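Local coordinates for protein flagellin (Burkholderia pseudomallei, PDB 4CFI) that probably polymerises into the helical filament of the bacterial flagellum, the propeller of swimming motility, and is recognised by the immune system, at residues Q49-V54 with Q217-L222; S59-N62 with N67-D70; G104-G109 with A233-D238. One frame throughout, in Å; residues are numbered along the deposited sequence. Where two conformers were deposited one is given.

Interaction 1. Residues Q49-V54 with Q217-L222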
ATOM      1  N   GLN A  49      15.045  11.528  -5.765  1.00  9.38           N
ATOM      2  CA  GLN A  49      14.848  12.445  -6.894  1.00  9.33           C
ATOM      3  C   GLN A  49      13.385  12.461  -7.329  1.00  8.66           C
ATOM      4  O   GLN A  49      12.842  13.518  -7.679  1.00  8.61           O
ATOM      5  CB  GLN A  49      15.714  12.043  -8.100  1.00  9.61           C
ATOM      6  CG  GLN A  49      17.218  12.177  -7.958  1.00 11.31           C
ATOM      7  CD  GLN A  49      17.632  13.615  -7.819  0.50 10.96           C
ATOM      8  OE1 GLN A  49      17.767  14.376  -8.799  1.00 17.26           O
ATOM      9  NE2 GLN A  49      17.824  14.009  -6.591  1.00 17.26           N
ATOM     10  N   GLN A  50      12.753  11.289  -7.357  1.00  8.55           N
ATOM     11  CA  GLN A  50      11.348  11.220  -7.770  1.00  8.07           C
ATOM     12  C   GLN A  50      10.426  11.859  -6.737  1.00  8.29           C
ATOM     13  O   GLN A  50       9.447  12.512  -7.111  1.00  8.88           O
ATOM     14  CB  GLN A  50      10.922   9.790  -8.092  1.00  7.94           C
ATOM     15  CG  GLN A  50      11.659   9.176  -9.275  1.00  8.57           C
ATOM     16  CD  GLN A  50      11.574  10.024 -10.517  1.00  8.40           C
ATOM     17  OE1 GLN A  50      10.488  10.488 -10.892  1.00  8.88           O
ATOM     18  NE2 GLN A  50      12.699  10.216 -11.192  1.00  8.84           N
ATOM     19  N   ILE A  51      10.720  11.671  -5.455  1.00  8.65           N
ATOM     20  CA  ILE A  51       9.942  12.309  -4.407  1.00  8.76           C
ATOM     21  C   ILE A  51      10.027  13.837  -4.561  1.00  8.39           C
ATOM     22  O   ILE A  51       9.019  14.537  -4.417  1.00  8.96           O
ATOM     23  CB  ILE A  51      10.380  11.843  -3.005  1.00  9.35           C
ATOM     24  CG1 ILE A  51      10.053  10.355  -2.804  1.00  9.01           C
ATOM     25  CG2 ILE A  51       9.631  12.627  -1.948  1.00  9.36           C
ATOM     26  CD1 ILE A  51      10.688   9.734  -1.571  1.00  9.27           C
ATOM     27  N   SER A  52      11.218  14.349  -4.868  0.75  8.35           N
ATOM     28  CA  SER A  52      11.386  15.784  -5.107  0.75  8.57           C
ATOM     29  C   SER A  52      10.520  16.264  -6.280  0.75  7.90           C
ATOM     30  O   SER A  52       9.908  17.338  -6.215  0.75  7.65           O
ATOM     31  CB  SER A  52      12.866  16.134  -5.355  0.75  9.29           C
ATOM     32  OG  SER A  52      13.667  15.893  -4.208  0.75 12.36           O
ATOM     33  N   GLU A  53      10.447  15.469  -7.340  1.00  7.81           N
ATOM     34  CA  GLU A  53       9.612  15.813  -8.479  1.00  8.21           C
ATOM     35  C   GLU A  53       8.129  15.776  -8.114  1.00  7.57           C
ATOM     36  O   GLU A  53       7.395  16.669  -8.533  1.00  8.35           O
ATOM     37  CB  GLU A  53       9.966  14.927  -9.687  1.00  8.55           C
ATOM     38  CG  GLU A  53       9.204  15.231 -10.968  1.00  8.41           C
ATOM     39  CD  GLU A  53       9.483  16.577 -11.608  1.00 10.57           C
ATOM     40  OE1 GLU A  53      10.302  17.387 -11.142  1.00 11.93           O
ATOM     41  OE2 GLU A  53       8.848  16.813 -12.640  1.00 14.21           O
ATOM     42  N   VAL A  54       7.692  14.792  -7.321  1.00  7.88           N
ATOM     43  CA  VAL A  54       6.321  14.770  -6.805  1.00  7.74           C
ATOM     44  C   VAL A  54       6.005  16.072  -6.059  1.00  7.27           C
ATOM     45  O   VAL A  54       4.972  16.700  -6.296  1.00  8.03           O
ATOM     46  CB  VAL A  54       6.093  13.544  -5.889  1.00  8.38           C
ATOM     47  CG1 VAL A  54       4.780  13.641  -5.136  1.00  9.01           C
ATOM     48  CG2 VAL A  54       6.139  12.253  -6.694  1.00  9.79           C
ATOM     49  N   GLN A 217       4.602   3.622   4.612  1.00 10.68           N
ATOM     50  CA  GLN A 217       4.735   5.077   4.714  1.00 10.05           C
ATOM     51  C   GLN A 217       4.047   5.781   3.548  1.00  9.88           C
ATOM     52  O   GLN A 217       3.827   5.182   2.502  1.00  9.60           O
ATOM     53  CB  GLN A 217       6.212   5.486   4.724  1.00 10.68           C
ATOM     54  CG  GLN A 217       7.068   4.759   5.751  1.00 11.91           C
ATOM     55  CD  GLN A 217       7.710   3.486   5.215  1.00 11.20           C
ATOM     56  OE1 GLN A 217       7.343   2.972   4.152  1.00 10.92           O
ATOM     57  NE2 GLN A 217       8.655   2.946   5.974  1.00 12.98           N
ATOM     58  N   THR A 218       3.749   7.067   3.718  1.00  9.31           N
ATOM     59  CA  THR A 218       3.388   7.915   2.577  1.00  8.83           C
ATOM     60  C   THR A 218       4.589   8.037   1.634  1.00  8.92           C
ATOM     61  O   THR A 218       5.733   7.712   1.988  1.00  9.86           O
ATOM     62  CB  THR A 218       2.925   9.323   3.020  1.00 10.20           C
ATOM     63  OG1 THR A 218       3.961   9.967   3.763  1.00 11.97           O
ATOM     64  CG2 THR A 218       1.632   9.217   3.882  1.00 10.90           C
ATOM     65  N   VAL A 219       4.338   8.514   0.419  1.00  9.48           N
ATOM     66  CA  VAL A 219       5.404   8.621  -0.593  1.00  9.53           C
ATOM     67  C   VAL A 219       6.599   9.407  -0.028  1.00  9.44           C
ATOM     68  O   VAL A 219       7.746   9.047  -0.263  1.00 10.45           O
ATOM     69  CB  VAL A 219       4.855   9.220  -1.894  1.00  9.78           C
ATOM     70  CG1 VAL A 219       5.995   9.548  -2.849  1.00 10.60           C
ATOM     71  CG2 VAL A 219       3.866   8.246  -2.532  1.00 10.38           C
ATOM     72  N   SER A 220       6.325  10.446   0.760  1.00 10.40           N
ATOM     73  CA  SER A 220       7.371  11.278   1.359  1.00 10.80           C
ATOM     74  C   SER A 220       8.437  10.507   2.114  1.00 10.55           C
ATOM     75  O   SER A 220       9.609  10.874   2.065  1.00 12.41           O
ATOM     76  CB  SER A 220       6.742  12.310   2.303  1.00 12.02           C
ATOM     77  OG  SER A 220       6.022  11.687   3.358  1.00 11.59           O
ATOM     78  N   ASN A 221       8.036   9.441   2.812  1.00 11.02           N
ATOM     79  CA  ASN A 221       8.935   8.721   3.705  1.00 11.38           C
ATOM     80  C   ASN A 221       9.309   7.323   3.216  1.00 10.24           C
ATOM     81  O   ASN A 221       9.783   6.506   4.013  1.00 11.92           O
ATOM     82  CB  ASN A 221       8.359   8.676   5.135  1.00 12.32           C
ATOM     83  CG  ASN A 221       8.498  10.008   5.872  1.00 14.95           C
ATOM     84  OD1 ASN A 221       7.575  10.452   6.547  1.00 19.51           O
ATOM     85  ND2 ASN A 221       9.661  10.639   5.768  1.00 21.78           N
ATOM     86  N   LEU A 222       9.174   7.054   1.910  1.00  9.69           N
ATOM     87  CA  LEU A 222       9.618   5.786   1.356  1.00 10.24           C
ATOM     88  C   LEU A 222      11.130   5.680   1.307  1.00  9.51           C
ATOM     89  O   LEU A 222      11.837   6.633   0.973  1.00 10.71           O
ATOM     90  CB  LEU A 222       9.046   5.574  -0.036  1.00  9.70           C
ATOM     91  CG  LEU A 222       7.515   5.436  -0.064  1.00 11.02           C
ATOM     92  CD1 LEU A 222       7.038   5.293  -1.494  1.00 11.87           C
ATOM     93  CD2 LEU A 222       7.053   4.260   0.796  1.00 11.81           C
TER

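Interaction 2. Residues S59-N62 with N67-D70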
ATOM      1  N   SER A  59       3.517  21.476  -5.573  1.00  7.94           N
ATOM      2  CA  SER A  59       3.684  22.871  -5.158  1.00  8.45           C
ATOM      3  C   SER A  59       3.686  23.879  -6.309  1.00  7.87           C
ATOM      4  O   SER A  59       3.551  25.077  -6.064  1.00  8.96           O
ATOM      5  CB  SER A  59       4.933  23.055  -4.281  1.00  9.21           C
ATOM      6  OG  SER A  59       6.138  22.880  -5.004  1.00  9.07           O
ATOM      7  N   GLN A  60       3.838  23.412  -7.548  1.00  8.03           N
ATOM      8  CA  GLN A  60       3.996  24.326  -8.669  1.00  8.36           C
ATOM      9  C   GLN A  60       2.928  24.213  -9.757  1.00  8.88           C
ATOM     10  O   GLN A  60       2.835  25.131 -10.583  1.00 10.97           O
ATOM     11  CB  GLN A  60       5.392  24.180  -9.297  1.00  8.82           C
ATOM     12  CG  GLN A  60       6.556  24.352  -8.321  1.00  8.97           C
ATOM     13  CD  GLN A  60       6.508  25.605  -7.462  1.00  8.32           C
ATOM     14  OE1 GLN A  60       6.865  25.578  -6.254  1.00 11.01           O
ATOM     15  NE2 GLN A  60       6.080  26.709  -8.053  1.00  7.77           N
ATOM     16  N   THR A  61       2.123  23.147  -9.804  1.00  9.41           N
ATOM     17  CA  THR A  61       1.113  23.052 -10.858  1.00 10.10           C
ATOM     18  C   THR A  61       0.094  24.160 -10.603  1.00  9.42           C
ATOM     19  O   THR A  61      -0.491  24.231  -9.510  1.00  9.17           O
ATOM     20  CB  THR A  61       0.396  21.694 -10.863  1.00  9.01           C
ATOM     21  OG1 THR A  61       1.364  20.663 -11.096  1.00  9.77           O
ATOM     22  CG2 THR A  61      -0.624  21.620 -11.970  1.00 10.37           C
ATOM     23  N   ASN A  62      -0.102  25.046 -11.583  1.00 10.12           N
ATOM     24  CA  ASN A  62      -0.916  26.232 -11.342  1.00 11.32           C
ATOM     25  C   ASN A  62      -1.596  26.689 -12.607  1.00 11.56           C
ATOM     26  O   ASN A  62      -1.127  26.433 -13.711  1.00 14.13           O
ATOM     27  CB  ASN A  62      -0.096  27.365 -10.675  1.00 12.14           C
ATOM     28  CG  ASN A  62       0.903  28.028 -11.611  1.00 14.48           C
ATOM     29  OD1 ASN A  62       2.103  27.748 -11.539  1.00 18.71           O
ATOM     30  ND2 ASN A  62       0.432  28.939 -12.445  1.00 14.32           N
ATOM     31  N   ASN A  67      -2.245  27.800  -7.452  1.00 10.83           N
ATOM     32  CA  ASN A  67      -1.988  26.356  -7.298  1.00  9.33           C
ATOM     33  C   ASN A  67      -3.274  25.551  -7.376  1.00  9.23           C
ATOM     34  O   ASN A  67      -4.317  25.945  -6.843  1.00 11.48           O
ATOM     35  CB  ASN A  67      -1.301  26.051  -5.962  1.00  9.51           C
ATOM     36  CG  ASN A  67       0.211  26.172  -6.034  1.00  9.48           C
ATOM     37  OD1 ASN A  67       0.767  26.634  -7.036  1.00 10.20           O
ATOM     38  ND2 ASN A  67       0.884  25.754  -4.976  1.00  9.70           N
ATOM     39  N   ILE A  68      -3.206  24.402  -8.043  1.00  9.02           N
ATOM     40  CA  ILE A  68      -4.399  23.551  -8.202  1.00 10.22           C
ATOM     41  C   ILE A  68      -4.223  22.095  -7.729  1.00  9.06           C
ATOM     42  O   ILE A  68      -5.223  21.380  -7.655  1.00  9.81           O
ATOM     43  CB  ILE A  68      -5.004  23.609  -9.619  1.00 12.47           C
ATOM     44  CG1 ILE A  68      -3.975  23.182 -10.640  1.00 12.44           C
ATOM     45  CG2 ILE A  68      -5.552  25.010  -9.919  1.00 13.98           C
ATOM     46  CD1 ILE A  68      -4.542  23.133 -12.045  0.50 11.01           C
ATOM     47  N   LEU A  69      -2.996  21.649  -7.394  1.00  8.36           N
ATOM     48  CA  LEU A  69      -2.791  20.249  -6.974  1.00  9.15           C
ATOM     49  C   LEU A  69      -2.242  20.093  -5.555  1.00  8.80           C
ATOM     50  O   LEU A  69      -1.866  18.986  -5.172  1.00 10.13           O
ATOM     51  CB  LEU A  69      -1.898  19.489  -7.963  1.00  9.44           C
ATOM     52  CG  LEU A  69      -2.477  19.200  -9.341  1.00  9.27           C
ATOM     53  CD1 LEU A  69      -1.485  18.392 -10.176  1.00  9.98           C
ATOM     54  CD2 LEU A  69      -3.822  18.488  -9.245  1.00  9.80           C
ATOM     55  N   ASP A  70      -2.262  21.154  -4.754  1.00  9.93           N
ATOM     56  CA  ASP A  70      -1.843  21.065  -3.358  1.00 10.87           C
ATOM     57  C   ASP A  70      -3.011  21.132  -2.372  1.00 10.75           C
ATOM     58  O   ASP A  70      -2.781  21.302  -1.188  1.00 12.48           O
ATOM     59  CB  ASP A  70      -0.783  22.134  -3.043  1.00 10.82           C
ATOM     60  CG  ASP A  70      -1.312  23.537  -3.079  1.00 11.09           C
ATOM     61  OD1 ASP A  70      -2.504  23.720  -3.403  1.00 11.99           O
ATOM     62  OD2 ASP A  70      -0.507  24.467  -2.808  1.00 12.32           O
TER
HETATM   63  O   HOH W   1      -0.502  22.996  -7.093  1.00  9.57           O

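Interaction 3. Residues G104-G109 with A233-D238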
ATOM      1  N   GLY A 104      -1.703   4.423   3.797  1.00  8.32           N
ATOM      2  CA  GLY A 104      -2.980   3.725   3.861  1.00  8.32           C
ATOM      3  C   GLY A 104      -2.852   2.229   4.035  1.00  7.60           C
ATOM      4  O   GLY A 104      -1.810   1.730   4.468  1.00  8.55           O
ATOM      5  N   MET A 105      -3.948   1.520   3.729  1.00  6.99           N
ATOM      6  CA  MET A 105      -4.027   0.079   3.914  1.00  6.69           C
ATOM      7  C   MET A 105      -3.654  -0.645   2.632  1.00  7.08           C
ATOM      8  O   MET A 105      -3.883  -0.143   1.540  1.00  7.69           O
ATOM      9  CB  MET A 105      -5.456  -0.318   4.343  1.00  6.97           C
ATOM     10  CG  MET A 105      -5.901   0.304   5.663  1.00  7.50           C
ATOM     11  SD  MET A 105      -7.624  -0.021   6.077  1.00  7.03           S
ATOM     12  CE  MET A 105      -8.504   0.746   4.712  1.00  8.35           C
ATOM     13  N   VAL A 106      -3.120  -1.851   2.767  1.00  6.55           N
ATOM     14  CA  VAL A 106      -2.806  -2.664   1.601  1.00  6.72           C
ATOM     15  C   VAL A 106      -4.104  -3.123   0.921  1.00  6.58           C
ATOM     16  O   VAL A 106      -5.032  -3.562   1.590  1.00  7.69           O
ATOM     17  CB  VAL A 106      -1.981  -3.896   2.001  1.00  7.40           C
ATOM     18  CG1 VAL A 106      -1.598  -4.689   0.758  1.00  7.69           C
ATOM     19  CG2 VAL A 106      -0.712  -3.522   2.765  1.00  8.83           C
ATOM     20  N   GLN A 107      -4.185  -2.985  -0.398  0.62  6.92           N
ATOM     21  CA  GLN A 107      -5.356  -3.470  -1.135  0.62  7.77           C
ATOM     22  C   GLN A 107      -5.541  -4.962  -0.915  0.62  7.08           C
ATOM     23  O   GLN A 107      -4.585  -5.683  -0.680  0.62  7.26           O
ATOM     24  CB  GLN A 107      -5.230  -3.198  -2.626  0.62  9.65           C
ATOM     25  CG  GLN A 107      -4.140  -4.013  -3.296  0.62 12.86           C
ATOM     26  CD  GLN A 107      -3.979  -3.677  -4.762  0.62 15.18           C
ATOM     27  OE1 GLN A 107      -2.881  -3.336  -5.204  0.62 18.72           O
ATOM     28  NE2 GLN A 107      -5.067  -3.770  -5.523  0.62 13.16           N
ATOM     29  N   THR A 108      -6.773  -5.429  -1.006  1.00  6.37           N
ATOM     30  CA  THR A 108      -7.068  -6.828  -0.738  1.00  6.23           C
ATOM     31  C   THR A 108      -6.361  -7.790  -1.707  1.00  6.80           C
ATOM     32  O   THR A 108      -6.110  -7.463  -2.887  1.00  8.35           O
ATOM     33  CB  THR A 108      -8.583  -7.083  -0.751  1.00  7.06           C
ATOM     34  OG1 THR A 108      -8.828  -8.376  -0.238  1.00  7.67           O
ATOM     35  CG2 THR A 108      -9.220  -6.930  -2.166  1.00  9.10           C
ATOM     36  N   GLY A 109      -5.998  -8.959  -1.181  1.00  6.92           N
ATOM     37  CA  GLY A 109      -5.518 -10.066  -2.009  1.00  7.49           C
ATOM     38  C   GLY A 109      -4.021 -10.157  -2.223  1.00  7.75           C
ATOM     39  O   GLY A 109      -3.582 -10.965  -3.040  1.00  9.14           O
ATOM     40  N   ALA A 233       7.256   0.316  -0.186  1.00  9.59           N
ATOM     41  CA  ALA A 233       7.150   1.255  -1.310  1.00  9.59           C
ATOM     42  C   ALA A 233       6.241   0.730  -2.414  1.00  9.90           C
ATOM     43  O   ALA A 233       5.492   1.501  -3.013  1.00 11.05           O
ATOM     44  CB  ALA A 233       8.520   1.601  -1.874  1.00  9.86           C
ATOM     45  N   MET A 234       6.293  -0.567  -2.689  1.00 10.60           N
ATOM     46  CA  MET A 234       5.426  -1.136  -3.712  1.00 10.93           C
ATOM     47  C   MET A 234       3.942  -0.933  -3.358  1.00 10.06           C
ATOM     48  O   MET A 234       3.152  -0.530  -4.211  1.00 11.24           O
ATOM     49  CB  MET A 234       5.724  -2.610  -3.897  1.00 12.12           C
ATOM     50  CG  MET A 234       7.063  -2.847  -4.568  1.00 14.22           C
ATOM     51  SD  MET A 234       7.593  -4.558  -4.480  1.00 23.63           S
ATOM     52  CE  MET A 234       9.119  -4.475  -5.386  0.50 23.09           C
ATOM     53  N   VAL A 235       3.578  -1.217  -2.106  1.00 10.05           N
ATOM     54  CA  VAL A 235       2.204  -1.024  -1.634  1.00 10.35           C
ATOM     55  C   VAL A 235       1.839   0.450  -1.658  1.00  9.74           C
ATOM     56  O   VAL A 235       0.771   0.823  -2.136  1.00 10.56           O
ATOM     57  CB  VAL A 235       2.026  -1.527  -0.171  1.00 13.62           C
ATOM     58  CG1 VAL A 235       0.675  -1.107   0.420  1.00 13.47           C
ATOM     59  CG2 VAL A 235       2.243  -3.027  -0.084  1.00 14.74           C
ATOM     60  N   SER A 236       2.716   1.288  -1.127  1.00 10.23           N
ATOM     61  CA  SER A 236       2.450   2.716  -1.063  1.00 10.15           C
ATOM     62  C   SER A 236       2.231   3.310  -2.442  1.00 10.13           C
ATOM     63  O   SER A 236       1.310   4.119  -2.627  1.00 10.09           O
ATOM     64  CB  SER A 236       3.599   3.434  -0.362  1.00 10.47           C
ATOM     65  OG  SER A 236       3.288   4.800  -0.111  1.00 10.76           O
ATOM     66  N   ILE A 237       3.067   2.937  -3.415  1.00 10.32           N
ATOM     67  CA  ILE A 237       2.914   3.434  -4.780  1.00 10.28           C
ATOM     68  C   ILE A 237       1.631   2.906  -5.428  1.00 10.58           C
ATOM     69  O   ILE A 237       0.949   3.652  -6.139  1.00 10.83           O
ATOM     70  CB  ILE A 237       4.151   3.101  -5.646  1.00 10.33           C
ATOM     71  CG1 ILE A 237       5.383   3.888  -5.152  1.00 11.14           C
ATOM     72  CG2 ILE A 237       3.871   3.354  -7.131  1.00 11.45           C
ATOM     73  CD1 ILE A 237       5.266   5.382  -5.331  1.00 10.96           C
ATOM     74  N   ASP A 238       1.300   1.630  -5.217  1.00 10.51           N
ATOM     75  CA  ASP A 238       0.022   1.131  -5.719  1.00  9.60           C
ATOM     76  C   ASP A 238      -1.135   2.030  -5.223  1.00  8.87           C
ATOM     77  O   ASP A 238      -2.040   2.397  -5.986  1.00  9.79           O
ATOM     78  CB  ASP A 238      -0.216  -0.335  -5.308  1.00 10.33           C
ATOM     79  CG  ASP A 238       0.594  -1.339  -6.120  1.00 12.33           C
ATOM     80  OD1 ASP A 238       1.165  -0.989  -7.176  1.00 15.17           O
ATOM     81  OD2 ASP A 238       0.637  -2.503  -5.670  1.00 14.43           O
TER
HETATM   82  O   HOH W   2      -0.485  -3.228  -3.391  1.00 18.70           O

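Interaction 1. Residues Q49-V54 with Q217-L222
Ile51 of helix 37-60 reaches across to Val219 and Ser220 in the loop that leads into helix 227-257, where the chain returns to the helical bundle characteristic of the flagellin D1 domain. The side chains of Ile51 and Val219 run alongside each other in opposed senses, and their closest side-chain carbons are CG1 of Ile51 and CG1 of Val219, 4.1 Å apart. The Ile51 side chain stands with CG1 anti to its carbonyl carbon (chi1 -66°) and CD1 extended beyond (chi2 168°), which carries the methyl past the valine and onto the backbone of the loop. There a short 3-10 turn at Val219 and Ser220 presents its carbonyl oxygens to the helix. Val54 is also directed at this loop from its CA, but its side chain stays just beyond close contact, and Ala98 lies against both Ile51 and Val54. The CB of Ser220 leads away from the helix, and its OG shares a 2.7 Å hydrogen bond with Thr218 OG1. No hydrogen bond joins the two segments directly, although Leu222 O accepts one from Gln44 earlier in the same helix as Ile51. The Ile51 CD1 methyl ends 3.3 Å from Val219 O, with Ser220 O next nearest at 4.0 Å.

Interaction 2. Residues S59-N62 with N67-D70
Asn67 reaches back across a tight beta hairpin to the end of helix 37-60, where Ser59 offers its backbone carbonyl. Asn62 and Asn67 are an antiparallel non-hydrogen-bonded pair with CA atoms 4.2 Å apart. CB of Asn67 lies near Thr61 O, and CG of Asn67 stands anti to the residue's own carbonyl carbon (chi1 -87°), which swings the amide over the last helical residues. OD1 comes near CB of Asn62. At the tip, ND2 has two acceptors. It gives a bent hydrogen bond to Ser59 O, 3.0 Å away with an N-H...O angle of 139°, approaching from above the carbonyl plane. It also gives a nearly straight one, 2.9 Å and 172°, to OD2 of Asp70, which lies in the amide plane of Asn67 and is itself met from above its carboxylate. The two bonds fix the rotation of the amide and tie the helix end to the loop at Asp70.

Thr61 is the first residue to leave the helix, and its carbonyl is gripped in its turn. Ile68 N donates to Thr61 O at 3.1 Å, Asn67 CA makes a CA-H...O contact with it, and a water donates to it while accepting from Leu69 N. The side chain of Thr61 has its methyl on an apolar pair: CG2 lies 3.8 Å from CD1 of Leu69 and also meets CG1 of Ile68; OG1 hydrogen-bonds to Ile57 O back in the helix. Ile68 and Leu69 are buried against helix 2-31, Ile68 on Thr8 and Ala9 and Leu69 on Leu13. The hairpin of strands 62-63 and 66-67 thus turns the chain at the end of helix 37-60, folds it back over helix 2-31 and leads it on toward strand 74-79.

Interaction 3. Residues G104-G109 with A233-D238
Val106 and Val235 supply the apolar part of this contact, in which an extended linker passes along one side of helix 227-257. The two valines are set roughly perpendicular to each other. CG2 of Val106 packs 3.6 Å from CG1 of Val235 and 4.1 Å from CG2 of Val235. In Val235, CG1 is anti to the backbone N (chi1 170°), a setting that also brings this methyl within 4.0 Å of CA of Val106.

The polar part runs through water. Gln107 OE1 and Asp238 OD2 are 3.6 Å apart and both acceptors, so one water supplies the protons, at 3.0 Å to Gln107 OE1 and 2.6 Å to Asp238 OD2; this holds for one of two conformers of Gln107, so the bridge is less certain. Amide and carboxylate planes stand 81° apart. The other carboxylate oxygen, Asp238 OD1, forms a salt bridge with Arg24, which joins helix 227-257 to helix 2-31 and probably stabilises the negative charge.

Met105 O accepts from Asn239, next along the helix, and Gln107 O from Ser142 OG of strand 135-142. Such a linker, running from a long-helix bundle into a strand-rich outer domain, is typical of the D1-D2 junction of flagellins.

From the N terminus the chain runs along helix 2-31 and back along helix 37-60, where 49-54 opens interaction 1. Interaction 2 closes first, a short loop of four residues where that helix ends in a hairpin. The chain then passes strands 74-79 and 87-92 and reaches 104-109, the opening half of interaction 3, before making its excursion through the D2 region. On its return, 217-222 closes interaction 1 against helix 37-60, enclosing interaction 2, and 233-238 then closes interaction 3. Interactions 1 and 3 cross along the chain, and they touch in space: Leu222 packs on Ala233 and Ser236. Together they tie both linkers to the helical bundle, while interaction 2, farther along helix 37-60, touches neither.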